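Local coordinates for Hut operon positive regulatory protein (Bacillus subtilis, PDB 4H4L) that binds regulatory sequences on hut mRNA when histidine is present, suppressing transcription termination and switching on the operon for histidine utilization, at residues A57-G62 and R70-L75. The protein carries 1 engineered substitution. Numbering follows the deposited sequence.
With ZN (zinc ion), chain N; HIS (histidine), chain M.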
# COMPACT_ATOMS: atom_id res chain seq x y z
N ALA A 57 2.88 2.06 -28.01
CA ALA A 57 3.99 2.83 -28.58
C ALA A 57 5.32 2.07 -28.59
O ALA A 57 6.09 2.22 -29.52
CB ALA A 57 4.15 4.18 -27.89
N SER A 58 5.58 1.26 -27.57
CA SER A 58 6.81 0.46 -27.52
C SER A 58 6.76 -0.72 -28.49
O SER A 58 7.80 -1.25 -28.91
CB SER A 58 7.06 -0.08 -26.10
OG SER A 58 6.71 0.86 -25.10
N LYS A 59 5.55 -1.15 -28.82
CA LYS A 59 5.37 -2.23 -29.79
C LYS A 59 5.40 -1.72 -31.24
O LYS A 59 6.03 -2.35 -32.10
CB LYS A 59 4.07 -2.98 -29.53
CG LYS A 59 4.15 -4.08 -28.49
CD LYS A 59 2.76 -4.23 -27.86
CE LYS A 59 2.36 -5.68 -27.65
NZ LYS A 59 3.03 -6.28 -26.47
N LYS A 60 4.72 -0.61 -31.52
CA LYS A 60 4.70 -0.01 -32.87
C LYS A 60 6.11 0.33 -33.32
O LYS A 60 6.52 -0.05 -34.42
CB LYS A 60 3.79 1.22 -32.96
N SER A 61 6.87 1.01 -32.46
CA SER A 61 8.32 1.12 -32.65
C SER A 61 9.02 -0.19 -32.27
O SER A 61 8.38 -1.21 -31.94
CB SER A 61 8.91 2.34 -31.94
OG SER A 61 8.85 2.21 -30.54
N GLY A 62 10.35 -0.17 -32.32
CA GLY A 62 11.07 -1.44 -32.27
C GLY A 62 11.30 -1.90 -30.87
O GLY A 62 11.81 -3.00 -30.63
N ARG A 70 7.07 -12.67 -22.58
CA ARG A 70 8.31 -12.25 -21.94
C ARG A 70 8.57 -10.75 -21.95
O ARG A 70 8.76 -10.17 -20.89
CB ARG A 70 9.49 -13.02 -22.55
CG ARG A 70 10.82 -12.49 -22.13
CD ARG A 70 11.94 -13.47 -22.42
NE ARG A 70 12.94 -13.37 -21.37
CZ ARG A 70 13.04 -14.21 -20.35
NH1 ARG A 70 12.22 -15.26 -20.24
NH2 ARG A 70 14.00 -14.02 -19.43
N GLU A 71 8.57 -10.10 -23.11
CA GLU A 71 8.96 -8.70 -23.19
C GLU A 71 7.86 -7.80 -22.68
O GLU A 71 8.12 -6.68 -22.20
CB GLU A 71 9.32 -8.30 -24.62
CG GLU A 71 10.48 -9.07 -25.23
CD GLU A 71 11.42 -8.17 -26.00
OE1 GLU A 71 10.96 -7.18 -26.60
OE2 GLU A 71 12.63 -8.45 -26.05
N SER A 72 6.62 -8.27 -22.79
CA SER A 72 5.48 -7.51 -22.30
C SER A 72 5.44 -7.51 -20.79
O SER A 72 5.17 -6.48 -20.19
CB SER A 72 4.17 -8.08 -22.82
OG SER A 72 4.08 -7.77 -24.17
N HIS A 73 5.72 -8.65 -20.19
CA HIS A 73 5.79 -8.75 -18.73
C HIS A 73 6.80 -7.81 -18.11
O HIS A 73 6.57 -7.26 -17.04
CB HIS A 73 6.07 -10.17 -18.31
CG HIS A 73 5.95 -10.39 -16.84
ND1 HIS A 73 6.97 -10.19 -16.00
CD2 HIS A 73 4.88 -10.84 -16.07
CE1 HIS A 73 6.58 -10.48 -14.75
NE2 HIS A 73 5.30 -10.88 -14.79
N ALA A 74 7.93 -7.59 -18.79
CA ALA A 74 8.92 -6.66 -18.30
C ALA A 74 8.38 -5.26 -18.45
O ALA A 74 8.49 -4.43 -17.56
CB ALA A 74 10.22 -6.82 -19.10
N LEU A 75 7.78 -4.99 -19.59
CA LEU A 75 7.27 -3.66 -19.85
C LEU A 75 6.04 -3.35 -18.98
O LEU A 75 5.84 -2.19 -18.55
CB LEU A 75 7.00 -3.47 -21.33
CG LEU A 75 6.32 -2.19 -21.78
CD1 LEU A 75 7.18 -0.99 -21.45
CD2 LEU A 75 6.04 -2.30 -23.27
ZN ZN N . 3.76 -10.32 -13.40
N HIS M . -1.67 -6.73 -17.61
CA HIS M . -0.54 -7.39 -16.90
C HIS M . 0.27 -8.09 -17.90
O HIS M . 0.69 -7.41 -18.83
CB HIS M . -1.00 -8.37 -15.83
CG HIS M . 0.11 -8.84 -14.92
ND1 HIS M . -0.01 -8.87 -13.55
CD2 HIS M . 1.40 -9.23 -15.21
CE1 HIS M . 1.14 -9.30 -13.02
NE2 HIS M . 1.99 -9.51 -14.04
OXT HIS M . 0.53 -9.30 -17.80
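Leu-75 reaches from helix 70-87 to Ser-58 near the C-terminal end of helix 47-60. Its CG lies anti to the backbone N (chi1 174°), which carries the two methyls across the gap; CD2 rests 3.7 Å from both CB and OG of Ser-58. That hydroxyl is turned back along its own helix and hydrogen-bonds to Ile-54 O, so it meets the leucine merely as a neighbour in van der Waals contact. At the next residue, Lys-59 extends its chain to Ser-72, bending in its outer half (chi3 138°, chi4 77°). NZ stops 2.9 Å from Ser-72 OG in a geometry unsuited to a hydrogen bond; a long, weak ion pair links it to Glu-55. Ile-64, in the loop joining the helices, packs against Ser-72 and Leu-75, while Val-106 and Ile-121 of the sheet touch Ser-58 and Leu-75 respectively. His-73 is directed elsewhere: its NE2 binds zinc at 2.1 Å, as does NE2 of the histidine ligand. His-77 of the same chain and His-138 of a neighbouring subunit complete the site. Between these segments, with a Leu-75 methyl against Ser-58 and Lys-59 close to Ser-72 but unbonded, the fit rests on shape more than on directional bonds.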